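Local coordinates for protein salmonella plasmid virulence: SpvB (Salmonella typhimurium, PDB 6P0X) that probably transfers ADP-ribose from NAD(+) to an arginine of host actin as a secreted virulence toxin, the chain here being its N-terminal domain, at residues Leu138-Asp141 against Ile145-Leu148; Asp224-Thr229 against Val235-Thr240; Glu173-Thr176 against Glu180-Tyr183; Gln106-Thr111 against Asp134-Leu139. One frame throughout, in Å; residues are numbered along the deposited sequence.

Contact 1: Leu138-Asp141 against Ile145-Leu148; sequences LLHD and ILHL
Leu138-Asp141 runs antiparallel to Ile145-Leu148, with the axes of strands 138-140 and 146-148 4.7 Å apart and their directions 165° apart. The two strands form a beta hairpin. Leu139 and His147 are its hydrogen-bonded pair: Leu139 N gives to His147 O at 2.9 Å, and His147 N gives back to Leu139 O. Towards the turn, Asp141 N bonds to Ile145 O. The side chain of Asp141 then does two jobs. Its CG sits between the backbone N and the carbonyl carbon (chi1 66°), which turns the carboxylate across to the other strand. OD1 takes the N-H of Ile145 at 3.0 Å and also that of Asn143, inside the turn. OD2 takes the NE2 hydrogen of His147 at 2.9 Å. That oxygen lies in the imidazole plane, but the nitrogen stands well above the carboxylate plane. The other ring nitrogen, ND1, is bonded to Ser174 OG on the next strand, so both ring nitrogens are bonded and the ring's rotation is set. Leu139 lies beside His147 on the same face of the hairpin. The other face carries Leu138, Leu146 and Leu148, with His140 near the turn. Leu138 has CG anti to the backbone N (chi1 -176°), and its CD1 lies between the side chains of Leu146 and Leu148. It meets Leu146 CD1 at 3.8 Å and Leu148 CD2 at 3.7 Å.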
loop_
_atom_site.group_PDB
_atom_site.type_symbol
_atom_site.label_atom_id
_atom_site.label_comp_id
_atom_site.label_asym_id
_atom_site.label_seq_id
_atom_site.Cartn_x
_atom_site.Cartn_y
_atom_site.Cartn_z
ATOM N N LEU A 138 6.133 7.500 10.328
ATOM C CA LEU A 138 5.572 8.810 10.016
ATOM C C LEU A 138 6.590 9.589 9.197
ATOM O O LEU A 138 7.732 9.770 9.633
ATOM C CB LEU A 138 5.213 9.580 11.290
ATOM C CG LEU A 138 4.534 10.937 11.091
ATOM C CD1 LEU A 138 3.103 10.766 10.595
ATOM C CD2 LEU A 138 4.566 11.744 12.375
ATOM N N LEU A 139 6.178 10.056 8.021
ATOM C CA LEU A 139 7.069 10.743 7.093
ATOM C C LEU A 139 6.528 12.126 6.761
ATOM O O LEU A 139 5.398 12.255 6.285
ATOM C CB LEU A 139 7.244 9.938 5.800
ATOM C CG LEU A 139 7.980 10.679 4.677
ATOM C CD1 LEU A 139 9.409 10.989 5.091
ATOM C CD2 LEU A 139 7.960 9.882 3.385
ATOM N N HIS A 140 7.346 13.151 6.975
ATOM C CA HIS A 140 7.039 14.514 6.551
ATOM C C HIS A 140 7.985 14.818 5.395
ATOM O O HIS A 140 9.160 15.134 5.614
ATOM C CB HIS A 140 7.210 15.502 7.700
ATOM C CG HIS A 140 6.676 16.869 7.409
ATOM N ND1 HIS A 140 7.111 17.995 8.074
ATOM C CD2 HIS A 140 5.736 17.289 6.530
ATOM C CE1 HIS A 140 6.465 19.052 7.614
ATOM N NE2 HIS A 140 5.625 18.651 6.677
ATOM N N ASP A 141 7.476 14.703 4.168
ATOM C CA ASP A 141 8.339 14.734 2.999
ATOM C C ASP A 141 8.665 16.168 2.584
ATOM O O ASP A 141 8.150 17.146 3.135
ATOM C CB ASP A 141 7.717 13.937 1.843
ATOM C CG ASP A 141 6.424 14.546 1.303
ATOM O OD1 ASP A 141 6.137 15.742 1.537
ATOM O OD2 ASP A 141 5.684 13.800 0.622
ATOM N N ILE A 145 3.853 17.189 2.792
ATOM C CA ILE A 145 2.792 16.206 2.976
ATOM C C ILE A 145 3.186 15.264 4.104
ATOM O O ILE A 145 4.349 14.852 4.214
ATOM C CB ILE A 145 2.522 15.443 1.667
ATOM C CG1 ILE A 145 2.158 16.424 0.553
ATOM C CG2 ILE A 145 1.405 14.430 1.858
ATOM C CD1 ILE A 145 2.380 15.873 -0.833
ATOM N N LEU A 146 2.220 14.923 4.950
ATOM C CA LEU A 146 2.453 14.061 6.100
ATOM C C LEU A 146 1.834 12.696 5.833
ATOM O O LEU A 146 0.649 12.603 5.491
ATOM C CB LEU A 146 1.867 14.689 7.367
ATOM C CG LEU A 146 2.204 14.026 8.701
ATOM C CD1 LEU A 146 3.698 14.126 8.970
ATOM C CD2 LEU A 146 1.410 14.662 9.832
ATOM N N HIS A 147 2.632 11.640 6.002
ATOM C CA HIS A 147 2.244 10.276 5.666
ATOM C C HIS A 147 2.356 9.391 6.897
ATOM O O HIS A 147 3.390 9.387 7.574
ATOM C CB HIS A 147 3.133 9.679 4.566
ATOM C CG HIS A 147 3.231 10.510 3.326
ATOM N ND1 HIS A 147 2.366 10.370 2.263
ATOM C CD2 HIS A 147 4.117 11.471 2.967
ATOM C CE1 HIS A 147 2.705 11.217 1.306
ATOM N NE2 HIS A 147 3.763 11.899 1.710
ATOM N N LEU A 148 1.301 8.634 7.169
ATOM C CA LEU A 148 1.355 7.489 8.064
ATOM C C LEU A 148 1.494 6.235 7.211
ATOM O O LEU A 148 0.668 5.996 6.313
ATOM C CB LEU A 148 0.105 7.404 8.937
ATOM C CG LEU A 148 0.140 8.172 10.256
ATOM C CD1 LEU A 148 -1.220 8.118 10.930
ATOM C CD2 LEU A 148 1.217 7.596 11.159
#

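Contact 2: Asp224-Thr229 against Val235-Thr240; sequences DLYLWT and VQWLFT
Tyr226 reaches across to Val235 and Trp237 with its ring alone; the backbones stay well apart, 8.8 Å between the CA atoms of Tyr226 and Val235. The tyrosine CG is anti to the carbonyl carbon (chi1 -55°), and the side chain points at the other segment. Val235 comes from the opposite direction. Its CG1, also anti to the carbonyl carbon, sits over one face of the phenol ring. This is a CH-pi contact, with CG1 3.8 Å from the ring centroid and 23° off the normal. The methyl is shifted from the centre towards the rim, and lies 3.5 Å from Tyr226 CE1. Val235 CG2 lies over one face of the Trp237 indole, near the rim. One valine thus packs on both rings. Tyr226 lies in the loop between strands 215-218 and 237-244, where residues 226-229 have helical backbone angles, and Trp237 belongs to the second of these strands. The contact joins the loop at Tyr226 to the chain entering strand 237-244. Tyr226 and Trp237 slide past each other, their planes 86° apart. The meeting is oblique, with Tyr226 CE2 3.8 Å from Trp237 CH2. The tyrosine ring also stacks with that of His181, and Asn218 and Pro233 touch its side chain.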
loop_
_atom_site.group_PDB
_atom_site.type_symbol
_atom_site.label_atom_id
_atom_site.label_comp_id
_atom_site.label_asym_id
_atom_site.label_seq_id
_atom_site.Cartn_x
_atom_site.Cartn_y
_atom_site.Cartn_z
ATOM N N ASP A 224 -5.847 16.960 10.948
ATOM C CA ASP A 224 -5.210 15.801 11.557
ATOM C C ASP A 224 -5.428 14.555 10.711
ATOM O O ASP A 224 -6.487 14.377 10.103
ATOM C CB ASP A 224 -5.762 15.557 12.963
ATOM C CG ASP A 224 -5.586 16.752 13.880
ATOM O OD1 ASP A 224 -4.500 17.368 13.866
ATOM O OD2 ASP A 224 -6.539 17.070 14.620
ATOM N N LEU A 225 -4.419 13.690 10.684
ATOM C CA LEU A 225 -4.572 12.396 10.034
ATOM C C LEU A 225 -5.664 11.601 10.738
ATOM O O LEU A 225 -5.665 11.486 11.967
ATOM C CB LEU A 225 -3.250 11.626 10.062
ATOM C CG LEU A 225 -2.103 12.146 9.192
ATOM C CD1 LEU A 225 -0.771 11.696 9.758
ATOM C CD2 LEU A 225 -2.260 11.651 7.763
ATOM N N TYR A 226 -6.599 11.057 9.953
ATOM C CA TYR A 226 -7.702 10.298 10.539
ATOM C C TYR A 226 -7.196 9.104 11.336
ATOM O O TYR A 226 -7.762 8.759 12.380
ATOM C CB TYR A 226 -8.664 9.824 9.449
ATOM C CG TYR A 226 -9.223 10.912 8.559
ATOM C CD1 TYR A 226 -9.932 11.984 9.092
ATOM C CD2 TYR A 226 -9.071 10.847 7.181
ATOM C CE1 TYR A 226 -10.456 12.974 8.274
ATOM C CE2 TYR A 226 -9.593 11.826 6.356
ATOM C CZ TYR A 226 -10.281 12.887 6.904
ATOM O OH TYR A 226 -10.796 13.859 6.079
ATOM N N LEU A 227 -6.126 8.463 10.867
ATOM C CA LEU A 227 -5.663 7.235 11.497
ATOM C C LEU A 227 -5.010 7.473 12.852
ATOM O O LEU A 227 -4.687 6.498 13.539
ATOM C CB LEU A 227 -4.693 6.506 10.564
ATOM C CG LEU A 227 -5.330 5.971 9.281
ATOM C CD1 LEU A 227 -4.285 5.338 8.375
ATOM C CD2 LEU A 227 -6.444 4.983 9.601
ATOM N N TRP A 228 -4.806 8.733 13.249
ATOM C CA TRP A 228 -4.428 9.010 14.631
ATOM C C TRP A 228 -5.519 8.555 15.592
ATOM O O TRP A 228 -5.230 8.026 16.672
ATOM C CB TRP A 228 -4.166 10.506 14.833
ATOM C CG TRP A 228 -2.875 11.061 14.283
ATOM C CD1 TRP A 228 -2.733 12.205 13.552
ATOM C CD2 TRP A 228 -1.552 10.528 14.449
ATOM N NE1 TRP A 228 -1.414 12.410 13.240
ATOM C CE2 TRP A 228 -0.667 11.397 13.777
ATOM C CE3 TRP A 228 -1.031 9.398 15.089
ATOM C CZ2 TRP A 228 0.709 11.174 13.729
ATOM C CZ3 TRP A 228 0.337 9.179 15.041
ATOM C CH2 TRP A 228 1.190 10.065 14.367
ATOM N N THR A 229 -6.781 8.743 15.206
ATOM C CA THR A 229 -7.925 8.529 16.083
ATOM C C THR A 229 -8.508 7.125 15.968
ATOM O O THR A 229 -8.743 6.464 16.984
ATOM C CB THR A 229 -9.006 9.566 15.773
ATOM O OG1 THR A 229 -8.513 10.874 16.085
ATOM C CG2 THR A 229 -10.265 9.291 16.579
ATOM N N VAL A 235 -15.303 9.102 7.097
ATOM C CA VAL A 235 -15.505 10.354 6.374
ATOM C C VAL A 235 -16.120 10.043 5.014
ATOM O O VAL A 235 -16.113 8.904 4.546
ATOM C CB VAL A 235 -14.195 11.150 6.187
ATOM C CG1 VAL A 235 -13.497 11.368 7.519
ATOM C CG2 VAL A 235 -13.283 10.441 5.208
ATOM N N GLN A 236 -16.644 11.086 4.374
ATOM C CA GLN A 236 -17.218 10.968 3.041
ATOM C C GLN A 236 -16.132 11.217 2.000
ATOM O O GLN A 236 -15.552 12.307 1.947
ATOM C CB GLN A 236 -18.369 11.957 2.859
ATOM C CG GLN A 236 -18.866 12.069 1.425
ATOM C CD GLN A 236 -19.897 13.168 1.253
ATOM O OE1 GLN A 236 -20.285 13.828 2.217
ATOM N NE2 GLN A 236 -20.347 13.371 0.018
ATOM N N TRP A 237 -15.875 10.215 1.166
ATOM C CA TRP A 237 -14.934 10.344 0.065
ATOM C C TRP A 237 -15.691 10.597 -1.229
ATOM O O TRP A 237 -16.759 10.022 -1.458
ATOM C CB TRP A 237 -14.077 9.085 -0.083
ATOM C CG TRP A 237 -13.319 8.697 1.146
ATOM C CD1 TRP A 237 -13.638 7.704 2.025
ATOM C CD2 TRP A 237 -12.104 9.285 1.628
ATOM N NE1 TRP A 237 -12.698 7.638 3.026
ATOM C CE2 TRP A 237 -11.746 8.597 2.804
ATOM C CE3 TRP A 237 -11.286 10.325 1.179
ATOM C CZ2 TRP A 237 -10.606 8.919 3.537
ATOM C CZ3 TRP A 237 -10.153 10.642 1.908
ATOM C CH2 TRP A 237 -9.825 9.942 3.074
ATOM N N LEU A 238 -15.127 11.455 -2.076
ATOM C CA LEU A 238 -15.698 11.714 -3.390
ATOM C C LEU A 238 -15.137 10.809 -4.477
ATOM O O LEU A 238 -15.811 10.594 -5.491
ATOM C CB LEU A 238 -15.478 13.178 -3.782
ATOM C CG LEU A 238 -16.163 14.211 -2.882
ATOM C CD1 LEU A 238 -15.969 15.618 -3.427
ATOM C CD2 LEU A 238 -17.641 13.888 -2.719
ATOM N N PHE A 239 -13.929 10.272 -4.294
ATOM C CA PHE A 239 -13.238 9.520 -5.333
ATOM C C PHE A 239 -12.686 8.221 -4.764
ATOM O O PHE A 239 -12.146 8.201 -3.654
ATOM C CB PHE A 239 -12.094 10.344 -5.942
ATOM C CG PHE A 239 -12.500 11.733 -6.355
ATOM C CD1 PHE A 239 -13.393 11.929 -7.397
ATOM C CD2 PHE A 239 -11.989 12.843 -5.702
ATOM C CE1 PHE A 239 -13.767 13.206 -7.779
ATOM C CE2 PHE A 239 -12.360 14.122 -6.080
ATOM C CZ PHE A 239 -13.249 14.303 -7.119
ATOM N N THR A 240 -12.822 7.137 -5.528
ATOM C CA THR A 240 -12.274 5.842 -5.134
ATOM C C THR A 240 -11.603 5.192 -6.332
ATOM O O THR A 240 -12.259 4.905 -7.337
ATOM C CB THR A 240 -13.358 4.916 -4.574
ATOM O OG1 THR A 240 -14.090 5.595 -3.546
ATOM C CG2 THR A 240 -12.723 3.663 -3.988
#

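Contact 3: Glu173-Thr176 against Glu180-Tyr183; sequences ESVT and EHIY
Glu173 has CG anti to its own amide nitrogen (chi1 -179°) and is extended to its end, while His181 has CG anti to the carbonyl carbon (chi1 -64°); these two conformations bring carboxylate and imidazole together. His181 ND1 gives its hydrogen to Glu173 OE1 at 2.7 Å. The oxygen lies near the ring plane and uses its anti lone pair, and the carboxylate is turned out of the plane of the ring. Both groups have further partners. Tyr226 N bonds to OE1, Leu227 N to OE2, and His181 NE2 gives to Ala222 O. The buried carboxylate is thus gripped by three N-H groups, which probably stabilise its negative charge. Val175 lies beside the histidine, and its CG2 covers one ring face as a CH-pi contact, 3.6 Å from the centroid. Near the turn, Thr176 OG1 gives its hydrogen to Glu180 OE2 at 2.9 Å and accepts that of Glu180 N at 3.1 Å. Thr176 N bonds to Glu180 O. Between these groups, Ser174 and Ile182 exchange two backbone bonds, Ser174 N to Ile182 O and Ile182 N to Ser174 O. The short strands run 174° apart in direction, as expected of an antiparallel beta hairpin, here the turn end of strands 165-175 and 181-188 with the buried Glu173-His181 pair on the face shared with Val175.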
loop_
_atom_site.group_PDB
_atom_site.type_symbol
_atom_site.label_atom_id
_atom_site.label_comp_id
_atom_site.label_asym_id
_atom_site.label_seq_id
_atom_site.Cartn_x
_atom_site.Cartn_y
_atom_site.Cartn_z
ATOM N N GLU A 173 -2.018 6.623 5.005
ATOM C CA GLU A 173 -2.763 7.871 4.885
ATOM C C GLU A 173 -1.806 9.026 4.637
ATOM O O GLU A 173 -0.717 9.072 5.210
ATOM C CB GLU A 173 -3.611 8.153 6.129
ATOM C CG GLU A 173 -4.421 9.438 6.029
ATOM C CD GLU A 173 -5.173 9.773 7.304
ATOM O OE1 GLU A 173 -5.911 10.782 7.308
ATOM O OE2 GLU A 173 -5.016 9.040 8.304
ATOM N N SER A 174 -2.219 9.949 3.772
ATOM C CA SER A 174 -1.458 11.154 3.478
ATOM C C SER A 174 -2.357 12.367 3.650
ATOM O O SER A 174 -3.542 12.320 3.309
ATOM C CB SER A 174 -0.893 11.127 2.056
ATOM O OG SER A 174 -0.198 9.920 1.814
ATOM N N VAL A 175 -1.790 13.452 4.173
ATOM C CA VAL A 175 -2.533 14.689 4.386
ATOM C C VAL A 175 -1.662 15.870 3.980
ATOM O O VAL A 175 -0.451 15.883 4.231
ATOM C CB VAL A 175 -3.021 14.833 5.847
ATOM C CG1 VAL A 175 -1.855 15.085 6.802
ATOM C CG2 VAL A 175 -4.053 15.946 5.955
ATOM N N THR A 176 -2.280 16.849 3.323
ATOM C CA THR A 176 -1.644 18.101 2.951
ATOM C C THR A 176 -1.824 19.130 4.058
ATOM O O THR A 176 -2.651 18.950 4.958
ATOM C CB THR A 176 -2.242 18.632 1.648
ATOM O OG1 THR A 176 -3.611 19.005 1.861
ATOM C CG2 THR A 176 -2.167 17.580 0.559
ATOM N N GLU A 180 -6.342 18.046 2.940
ATOM C CA GLU A 180 -6.767 17.061 1.956
ATOM C C GLU A 180 -6.104 15.720 2.246
ATOM O O GLU A 180 -4.913 15.659 2.564
ATOM C CB GLU A 180 -6.422 17.534 0.545
ATOM C CG GLU A 180 -6.859 18.959 0.256
ATOM C CD GLU A 180 -5.999 19.631 -0.793
ATOM O OE1 GLU A 180 -6.386 19.625 -1.982
ATOM O OE2 GLU A 180 -4.922 20.150 -0.429
ATOM N N HIS A 181 -6.881 14.645 2.148
ATOM C CA HIS A 181 -6.419 13.325 2.548
ATOM C C HIS A 181 -6.430 12.345 1.381
ATOM O O HIS A 181 -7.177 12.498 0.410
ATOM C CB HIS A 181 -7.280 12.761 3.684
ATOM C CG HIS A 181 -7.203 13.552 4.953
ATOM N ND1 HIS A 181 -6.643 13.051 6.108
ATOM C CD2 HIS A 181 -7.629 14.802 5.252
ATOM C CE1 HIS A 181 -6.721 13.960 7.062
ATOM N NE2 HIS A 181 -7.315 15.033 6.569
ATOM N N ILE A 182 -5.569 11.337 1.499
ATOM C CA ILE A 182 -5.608 10.132 0.677
ATOM C C ILE A 182 -5.484 8.935 1.611
ATOM O O ILE A 182 -4.572 8.889 2.444
ATOM C CB ILE A 182 -4.485 10.101 -0.377
ATOM C CG1 ILE A 182 -4.589 11.287 -1.333
ATOM C CG2 ILE A 182 -4.542 8.812 -1.169
ATOM C CD1 ILE A 182 -3.430 11.362 -2.299
ATOM N N TYR A 183 -6.392 7.971 1.471
ATOM C CA TYR A 183 -6.441 6.798 2.334
ATOM C C TYR A 183 -6.298 5.538 1.491
ATOM O O TYR A 183 -7.063 5.331 0.542
ATOM C CB TYR A 183 -7.747 6.771 3.137
ATOM C CG TYR A 183 -7.964 5.516 3.952
ATOM C CD1 TYR A 183 -7.027 5.103 4.892
ATOM C CD2 TYR A 183 -9.118 4.757 3.800
ATOM C CE1 TYR A 183 -7.225 3.959 5.646
ATOM C CE2 TYR A 183 -9.325 3.610 4.547
ATOM C CZ TYR A 183 -8.376 3.216 5.470
ATOM O OH TYR A 183 -8.577 2.077 6.217
#

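Contact 4: Gln106-Thr111 against Asp134-Leu139; sequences QSYTVT and DDFWLL
Tyr108 and Phe136 meet ring to ring, and Asp134 borders the tyrosine from the side. Tyr108 has the most surface buried here. Its CG is anti to the carbonyl carbon (chi1 -73°), and the side chain points towards the strand of Phe136. Phe136 has CG between its backbone N and carbonyl carbon (chi1 56°), which brings the CE2 edge of its ring nearer to Tyr108. The two side chains cross at about a right angle. Their rings form an offset edge-to-face pair, the edge of Phe136 turned to the face of Tyr108. The centroids are 5.5 Å apart and the planes stand at 69°. The closest atoms are Tyr108 CE2 and Phe136 CE2, at 3.4 Å. Strands 107-115 and 135-140 are not direct neighbours: strand 123-129 lies between them and pairs antiparallel with both. The aromatic pair therefore spans the middle strand of a beta meander, and no hydrogen bond joins the two segments. Trp127 of the intervening strand meets the ring of Phe136 as well. The carbonyl oxygen of Asp134 lies at the edge of the tyrosine ring, 4.0 Å from Tyr108 CE2. The phenol oxygen, Tyr108 OH, accepts a weak hydrogen bond from Gln106 NE2 at 3.3 Å. That amide also bonds to Asn132 OD1.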
loop_
_atom_site.group_PDB
_atom_site.type_symbol
_atom_site.label_atom_id
_atom_site.label_comp_id
_atom_site.label_asym_id
_atom_site.label_seq_id
_atom_site.Cartn_x
_atom_site.Cartn_y
_atom_site.Cartn_z
ATOM N N GLN A 106 -1.894 5.523 24.542
ATOM C CA GLN A 106 -0.590 5.066 24.995
ATOM C C GLN A 106 0.476 6.032 24.500
ATOM O O GLN A 106 0.294 6.735 23.505
ATOM C CB GLN A 106 -0.278 3.644 24.490
ATOM C CG GLN A 106 0.063 3.596 23.002
ATOM C CD GLN A 106 0.449 2.210 22.509
ATOM O OE1 GLN A 106 1.149 1.464 23.191
ATOM N NE2 GLN A 106 -0.001 1.867 21.309
ATOM N N SER A 107 1.596 6.066 25.210
ATOM C CA SER A 107 2.730 6.850 24.750
ATOM C C SER A 107 3.565 6.034 23.763
ATOM O O SER A 107 3.449 4.808 23.672
ATOM C CB SER A 107 3.586 7.314 25.927
ATOM O OG SER A 107 4.227 6.218 26.552
ATOM N N TYR A 108 4.405 6.738 23.008
ATOM C CA TYR A 108 5.184 6.147 21.932
ATOM C C TYR A 108 6.652 6.520 22.072
ATOM O O TYR A 108 6.985 7.672 22.358
ATOM C CB TYR A 108 4.675 6.610 20.557
ATOM C CG TYR A 108 3.358 5.994 20.151
ATOM C CD1 TYR A 108 2.154 6.567 20.539
ATOM C CD2 TYR A 108 3.317 4.842 19.381
ATOM C CE1 TYR A 108 0.945 6.008 20.173
ATOM C CE2 TYR A 108 2.112 4.272 19.012
ATOM C CZ TYR A 108 0.929 4.859 19.410
ATOM O OH TYR A 108 -0.273 4.298 19.047
ATOM N N THR A 109 7.523 5.534 21.880
ATOM C CA THR A 109 8.938 5.798 21.663
ATOM C C THR A 109 9.128 6.136 20.190
ATOM O O THR A 109 8.794 5.326 19.314
ATOM C CB THR A 109 9.788 4.593 22.060
ATOM O OG1 THR A 109 9.635 4.337 23.463
ATOM C CG2 THR A 109 11.256 4.851 21.751
ATOM N N VAL A 110 9.625 7.339 19.914
ATOM C CA VAL A 110 9.717 7.865 18.557
ATOM C C VAL A 110 11.184 8.088 18.233
ATOM O O VAL A 110 11.858 8.889 18.896
ATOM C CB VAL A 110 8.914 9.164 18.398
ATOM C CG1 VAL A 110 9.055 9.705 16.982
ATOM C CG2 VAL A 110 7.453 8.919 18.750
ATOM N N THR A 111 11.669 7.392 17.207
ATOM C CA THR A 111 13.071 7.426 16.807
ATOM C C THR A 111 13.170 8.010 15.407
ATOM O O THR A 111 12.567 7.481 14.470
ATOM C CB THR A 111 13.682 6.022 16.840
ATOM O OG1 THR A 111 13.420 5.409 18.110
ATOM C CG2 THR A 111 15.185 6.087 16.608
ATOM N N ASP A 134 2.748 -1.768 19.158
ATOM C CA ASP A 134 2.343 -1.484 17.787
ATOM C C ASP A 134 3.248 -0.416 17.188
ATOM O O ASP A 134 3.407 0.674 17.751
ATOM C CB ASP A 134 0.879 -1.049 17.737
ATOM C CG ASP A 134 -0.084 -2.208 17.960
ATOM O OD1 ASP A 134 0.362 -3.286 18.410
ATOM O OD2 ASP A 134 -1.289 -2.043 17.676
ATOM N N ASP A 135 3.854 -0.737 16.045
ATOM C CA ASP A 135 4.872 0.099 15.426
ATOM C C ASP A 135 4.462 0.520 14.018
ATOM O O ASP A 135 3.834 -0.251 13.284
ATOM C CB ASP A 135 6.226 -0.633 15.390
ATOM C CG ASP A 135 6.195 -1.896 14.537
ATOM O OD1 ASP A 135 5.178 -2.620 14.552
ATOM O OD2 ASP A 135 7.204 -2.172 13.856
ATOM N N PHE A 136 4.834 1.745 13.652
ATOM C CA PHE A 136 4.505 2.312 12.346
ATOM C C PHE A 136 5.489 3.439 12.046
ATOM O O PHE A 136 6.356 3.762 12.862
ATOM C CB PHE A 136 3.055 2.801 12.304
ATOM C CG PHE A 136 2.713 3.791 13.383
ATOM C CD1 PHE A 136 2.905 5.150 13.183
ATOM C CD2 PHE A 136 2.193 3.365 14.595
ATOM C CE1 PHE A 136 2.584 6.065 14.170
ATOM C CE2 PHE A 136 1.874 4.274 15.585
ATOM C CZ PHE A 136 2.071 5.625 15.371
ATOM N N TRP A 137 5.366 4.031 10.859
ATOM C CA TRP A 137 6.274 5.090 10.439
ATOM C C TRP A 137 5.500 6.354 10.083
ATOM O O TRP A 137 4.368 6.295 9.591
ATOM C CB TRP A 137 7.136 4.649 9.243
ATOM C CG TRP A 137 8.139 3.589 9.593
ATOM C CD1 TRP A 137 7.896 2.255 9.753
ATOM C CD2 TRP A 137 9.543 3.770 9.831
ATOM N NE1 TRP A 137 9.058 1.596 10.075
ATOM C CE2 TRP A 137 10.083 2.503 10.129
ATOM C CE3 TRP A 137 10.394 4.880 9.821
ATOM C CZ2 TRP A 137 11.436 2.315 10.413
ATOM C CZ3 TRP A 137 11.737 4.691 10.102
ATOM C CH2 TRP A 137 12.244 3.419 10.395
ATOM N N LEU A 138 6.133 7.500 10.328
ATOM C CA LEU A 138 5.572 8.810 10.016
ATOM C C LEU A 138 6.590 9.589 9.197
ATOM O O LEU A 138 7.732 9.770 9.633
ATOM C CB LEU A 138 5.213 9.580 11.290
ATOM C CG LEU A 138 4.534 10.937 11.091
ATOM C CD1 LEU A 138 3.103 10.766 10.595
ATOM C CD2 LEU A 138 4.566 11.744 12.375
ATOM N N LEU A 139 6.178 10.056 8.021
ATOM C CA LEU A 139 7.069 10.743 7.093
ATOM C C LEU A 139 6.528 12.126 6.761
ATOM O O LEU A 139 5.398 12.255 6.285
ATOM C CB LEU A 139 7.244 9.938 5.800
ATOM C CG LEU A 139 7.980 10.679 4.677
ATOM C CD1 LEU A 139 9.409 10.989 5.091
ATOM C CD2 LEU A 139 7.960 9.882 3.385
#

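Contacts 1 and 3 are hairpins joined side by side, since strands 146-149 and 165-175 are neighbours. Backbone bonds and a histidine-carboxylate pair mark both, but contact 3 is buried and contact 1 only partly so. A side-chain bond links them. Contacts 2 and 4 have no hydrogen bonds between their segments and rest on ring contacts, in contact 2 with a valine methyl over the tyrosine. Contact 4 is buried and shares Leu138 and Leu139 with contact 1. Contact 2 is partly buried; its loop is tied to contact 3 through Glu173. Leu225 and Leu227 of that loop pack on the leucines of contact 1, and Trp228 reaches Phe136 of contact 4.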